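Side-chain contacts in SusD/RagB family nutrient-binding outer membrane lipoprotein (Bacteroides vulgatus, PDB 4F7A), which probably binds glycans at the outer membrane, likely mucin O-glycans, as a SusD-like lipoprotein with a TPR-related helical fold: residues Asn186-Asn189 against Arg195-Lys198; Asp411-Val414 against Glu418-Glu421. One frame throughout, in Å; residues are numbered along the deposited sequence.

In the fold
Both interactions fold a loop back onto the first turns of the helix that follows it. Interaction 1 comes first along the chain and joins the loop after helix 151-174 to helix 193-210. Interaction 2 follows, joining the loop after helix 356-371 to helix 416-431. Their centres lie about 34 Å apart and their nearest atoms about 20 Å apart, so they do not touch, and they share no helix or strand. Interaction 1 is partly buried, beside helix 15-30 and strand 241-243, whereas interaction 2 lies at the surface. Each is a local contact between a loop and the N-terminal turns of its helix, at separate places in this largely helical SusD-like protein.

Interaction 1 (Asn186-Asn189 against Arg195-Lys198); sequences NMCN and RWIK
Arg-195, in the first turn of helix 193-210, reaches back to Asn-189 in the preceding loop. Its chain bends at both chi2 (-90°) and chi3 (-73°), which brings the guanidinium round to the loop. There Arg-195 NH2 gives a weak hydrogen bond to Asn-189 O, 3.0 Å away. Water 1, in plane at the guanidinium edge, accepts from Arg-195 NE at 2.9 Å and donates to Asn-189 O at 2.7 Å, so this one carbonyl takes both a direct and a water-borne bond. Asn-189 OD1 also lies 3.3 Å from Arg-195 NH2, the amide standing almost perpendicular to the guanidinium (85°), while ND2 bonds to the carbonyls of Asp-238 and Asn-240. With an alanine in place of Arg-195, Asn-189 O would probably be left without its weak direct donor and water 1 without its N-H partner.

Trp-196 comes next and meets Cys-188 with the far end of its six-membered ring. Cys-188 SG lies 3.4 Å from Trp-196 CH2 and 3.9 Å from the centroid of that ring, an oblique sulfur-aromatic contact. The indole also packs on Leu-169 of helix 151-174. Within the loop, Asn-186 forms an Asx turn: Asn-186 OD1 accepts from Cys-188 N (3.2 Å) and also from Cys-190 N.

Across the two segments the contact thus combines dispersion between a buried sulfur and an indole with guanidinium and water bonds to a single carbonyl.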
loop_
_atom_site.group_PDB
_atom_site.type_symbol
_atom_site.label_atom_id
_atom_site.label_comp_id
_atom_site.label_asym_id
_atom_site.label_seq_id
_atom_site.Cartn_x
_atom_site.Cartn_y
_atom_site.Cartn_z
ATOM N N ASN A 186 -2.795 -13.071 17.208
ATOM C CA ASN A 186 -3.689 -12.407 16.260
ATOM C C ASN A 186 -3.810 -10.897 16.503
ATOM O O ASN A 186 -4.651 -10.455 17.277
ATOM C CB ASN A 186 -5.085 -13.022 16.321
ATOM C CG ASN A 186 -6.010 -12.458 15.252
ATOM O OD1 ASN A 186 -5.543 -11.786 14.323
ATOM N ND2 ASN A 186 -7.314 -12.723 15.376
HETATM N N MSE A 187 -2.991 -10.108 15.831
HETATM C CA MSE A 187 -3.255 -8.668 15.718
HETATM C C MSE A 187 -3.588 -8.235 14.299
HETATM O O MSE A 187 -3.574 -7.045 14.032
HETATM C CB MSE A 187 -2.035 -7.853 16.179
HETATM C CG MSE A 187 -1.784 -7.928 17.643
HETATM SE SE MSE A 187 -0.190 -6.884 18.056
HETATM C CE MSE A 187 -0.618 -5.175 17.249
ATOM N N CYS A 188 -3.891 -9.165 13.399
ATOM C CA CYS A 188 -4.132 -8.800 11.991
ATOM C C CYS A 188 -5.448 -9.348 11.442
ATOM O O CYS A 188 -5.645 -9.355 10.229
ATOM C CB CYS A 188 -2.963 -9.227 11.105
ATOM S SG CYS A 188 -2.683 -11.001 11.129
ATOM N N ASN A 189 -6.355 -9.750 12.334
ATOM C CA ASN A 189 -7.678 -10.302 11.965
ATOM C C ASN A 189 -7.541 -11.671 11.276
ATOM O O ASN A 189 -8.257 -11.972 10.311
ATOM C CB ASN A 189 -8.507 -9.309 11.144
ATOM C CG ASN A 189 -9.992 -9.704 11.026
ATOM O OD1 ASN A 189 -10.554 -10.335 11.926
ATOM N ND2 ASN A 189 -10.626 -9.317 9.923
ATOM N N ARG A 195 -7.184 -18.964 8.311
ATOM C CA ARG A 195 -7.224 -17.558 7.932
ATOM C C ARG A 195 -5.858 -16.977 7.594
ATOM O O ARG A 195 -5.743 -16.122 6.724
ATOM C CB ARG A 195 -7.929 -16.727 9.007
ATOM C CG ARG A 195 -9.437 -16.992 9.106
ATOM C CD ARG A 195 -10.257 -16.086 8.209
ATOM N NE ARG A 195 -10.291 -14.719 8.724
ATOM C CZ ARG A 195 -11.122 -14.278 9.664
ATOM N NH1 ARG A 195 -12.046 -15.067 10.197
ATOM N NH2 ARG A 195 -11.038 -13.026 10.064
ATOM N N TRP A 196 -4.815 -17.458 8.256
ATOM C CA TRP A 196 -3.448 -17.106 7.872
ATOM C C TRP A 196 -3.108 -17.586 6.465
ATOM O O TRP A 196 -2.487 -16.866 5.701
ATOM C CB TRP A 196 -2.434 -17.664 8.892
ATOM C CG TRP A 196 -2.307 -16.816 10.118
ATOM C CD1 TRP A 196 -2.930 -17.019 11.317
ATOM C CD2 TRP A 196 -1.517 -15.628 10.273
ATOM N NE1 TRP A 196 -2.574 -16.031 12.209
ATOM C CE2 TRP A 196 -1.703 -15.168 11.593
ATOM C CE3 TRP A 196 -0.674 -14.904 9.421
ATOM C CZ2 TRP A 196 -1.062 -14.038 12.086
ATOM C CZ3 TRP A 196 -0.046 -13.762 9.907
ATOM C CH2 TRP A 196 -0.259 -13.334 11.233
ATOM N N ILE A 197 -3.535 -18.793 6.118
ATOM C CA ILE A 197 -3.294 -19.303 4.771
ATOM C C ILE A 197 -4.055 -18.483 3.729
ATOM O O ILE A 197 -3.515 -18.134 2.664
ATOM C CB ILE A 197 -3.654 -20.803 4.633
ATOM C CG1 ILE A 197 -2.814 -21.654 5.602
ATOM C CG2 ILE A 197 -3.438 -21.258 3.150
ATOM C CD1 ILE A 197 -3.162 -23.194 5.605
ATOM N N LYS A 198 -5.298 -18.113 4.049
ATOM C CA LYS A 198 -6.084 -17.214 3.174
ATOM C C LYS A 198 -5.424 -15.844 2.970
ATOM O O LYS A 198 -5.400 -15.309 1.850
ATOM C CB LYS A 198 -7.499 -17.093 3.733
ATOM C CG LYS A 198 -8.486 -16.411 2.834
ATOM C CD LYS A 198 -9.856 -16.271 3.498
ATOM C CE LYS A 198 -10.463 -17.589 3.890
ATOM N NZ LYS A 198 -11.956 -17.441 4.114
HETATM O O HOH W 1 -8.647 -12.621 7.684
#

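Interaction 2 (Asp411-Val414 against Glu418-Glu421); sequences DDAV and EQLE
Hydrogen bonding between Glu-418 and Val-414 leads this contact, in which the loop before helix 416-431 folds against the helix's first turn. Glu-418 sends CG anti to its own backbone N (chi1 -170°) and continues extended, which carries the carboxylate back to the loop, crossing Val-414 at a slant. Glu-418 OE1 accepts from Val-414 N at 3.1 Å in a nearly straight bond (174°). The donor comes from above the carboxylate, 49° out of its plane.

The other oxygen is bound through a different set of partners. Glu-418 OE2 accepts from water 2 at 2.7 Å and is hydrogen-bonded to Thr-406 OG1. The same water donates to Asp-412 O at 2.8 Å, linking two acceptors that could not bond to each other. Asp-412 O also receives a weak bond from Lys-422 NZ, one turn further along the helix.

Apolar contact fills in around these bonds. The methyl of Ala-413 points at the helix and sits 3.4 Å from Gln-419 CG, with Glu-418 CB at 4.1 Å from Ala-413 CB. Of a different kind is the approach of Val-414 CG2, a methyl resting against the carboxylate oxygen Glu-418 OE1 at 3.4 Å.

With bonds at both oxygens, the carboxylate's rotation is largely fixed. It lies at the start of a helix, where the first backbone N-H groups point out of the helix end, and this N-terminus would probably stabilise its negative charge.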
loop_
_atom_site.group_PDB
_atom_site.type_symbol
_atom_site.label_atom_id
_atom_site.label_comp_id
_atom_site.label_asym_id
_atom_site.label_seq_id
_atom_site.Cartn_x
_atom_site.Cartn_y
_atom_site.Cartn_z
ATOM N N ASP A 411 -19.068 -1.791 -18.475
ATOM C CA ASP A 411 -19.479 -1.948 -19.873
ATOM C C ASP A 411 -19.121 -0.760 -20.771
ATOM O O ASP A 411 -19.098 -0.916 -21.979
ATOM C CB ASP A 411 -20.996 -2.200 -20.007
ATOM C CG ASP A 411 -21.440 -3.518 -19.416
ATOM O OD1 ASP A 411 -20.594 -4.374 -19.071
ATOM O OD2 ASP A 411 -22.666 -3.686 -19.292
ATOM N N ASP A 412 -18.895 0.413 -20.168
ATOM C CA ASP A 412 -18.469 1.604 -20.883
ATOM C C ASP A 412 -16.967 1.624 -21.081
ATOM O O ASP A 412 -16.365 2.687 -20.857
ATOM C CB ASP A 412 -18.689 2.862 -20.049
ATOM C CG ASP A 412 -20.110 3.151 -19.749
ATOM O OD1 ASP A 412 -21.009 2.494 -20.294
ATOM O OD2 ASP A 412 -20.305 4.083 -18.940
ATOM N N ALA A 413 -16.336 0.473 -21.303
ATOM C CA ALA A 413 -14.915 0.460 -21.722
ATOM C C ALA A 413 -14.842 0.264 -23.231
ATOM O O ALA A 413 -15.543 -0.609 -23.758
ATOM C CB ALA A 413 -14.196 -0.632 -21.023
ATOM N N VAL A 414 -14.034 1.087 -23.908
ATOM C CA VAL A 414 -13.804 0.955 -25.350
ATOM C C VAL A 414 -12.740 -0.103 -25.690
ATOM O O VAL A 414 -12.669 -0.568 -26.818
ATOM C CB VAL A 414 -13.437 2.307 -26.014
ATOM C CG1 VAL A 414 -14.539 3.345 -25.755
ATOM C CG2 VAL A 414 -12.108 2.839 -25.546
ATOM N N GLU A 418 -8.787 0.211 -21.043
ATOM C CA GLU A 418 -9.742 1.014 -20.250
ATOM C C GLU A 418 -10.386 0.129 -19.182
ATOM O O GLU A 418 -10.657 0.580 -18.085
ATOM C CB GLU A 418 -10.840 1.649 -21.106
ATOM C CG GLU A 418 -11.623 2.649 -20.282
ATOM C CD GLU A 418 -12.670 3.428 -21.017
ATOM O OE1 GLU A 418 -12.789 3.346 -22.262
ATOM O OE2 GLU A 418 -13.386 4.174 -20.311
ATOM N N GLN A 419 -10.617 -1.141 -19.495
ATOM C CA GLN A 419 -11.132 -2.047 -18.472
ATOM C C GLN A 419 -10.155 -2.186 -17.319
ATOM O O GLN A 419 -10.556 -2.164 -16.148
ATOM C CB GLN A 419 -11.434 -3.432 -19.039
ATOM C CG GLN A 419 -12.550 -3.495 -20.046
ATOM C CD GLN A 419 -12.610 -4.902 -20.634
ATOM O OE1 GLN A 419 -11.628 -5.413 -21.172
ATOM N NE2 GLN A 419 -13.695 -5.535 -20.465
ATOM N N LEU A 420 -8.876 -2.345 -17.632
ATOM C CA LEU A 420 -7.867 -2.389 -16.597
ATOM C C LEU A 420 -7.872 -1.067 -15.807
ATOM O O LEU A 420 -7.794 -1.074 -14.597
ATOM C CB LEU A 420 -6.484 -2.652 -17.163
ATOM C CG LEU A 420 -5.350 -2.731 -16.153
ATOM C CD1 LEU A 420 -5.590 -3.826 -15.106
ATOM C CD2 LEU A 420 -3.964 -2.956 -16.890
ATOM N N GLU A 421 -7.991 0.052 -16.500
ATOM C CA GLU A 421 -8.048 1.346 -15.827
ATOM C C GLU A 421 -9.181 1.412 -14.814
ATOM O O GLU A 421 -8.974 1.881 -13.699
ATOM C CB GLU A 421 -8.162 2.486 -16.828
ATOM C CG GLU A 421 -8.200 3.853 -16.161
ATOM C CD GLU A 421 -8.293 5.030 -17.168
ATOM O OE1 GLU A 421 -8.425 4.788 -18.405
ATOM O OE2 GLU A 421 -8.265 6.194 -16.696
HETATM O O HOH W 2 -15.834 5.032 -19.455
#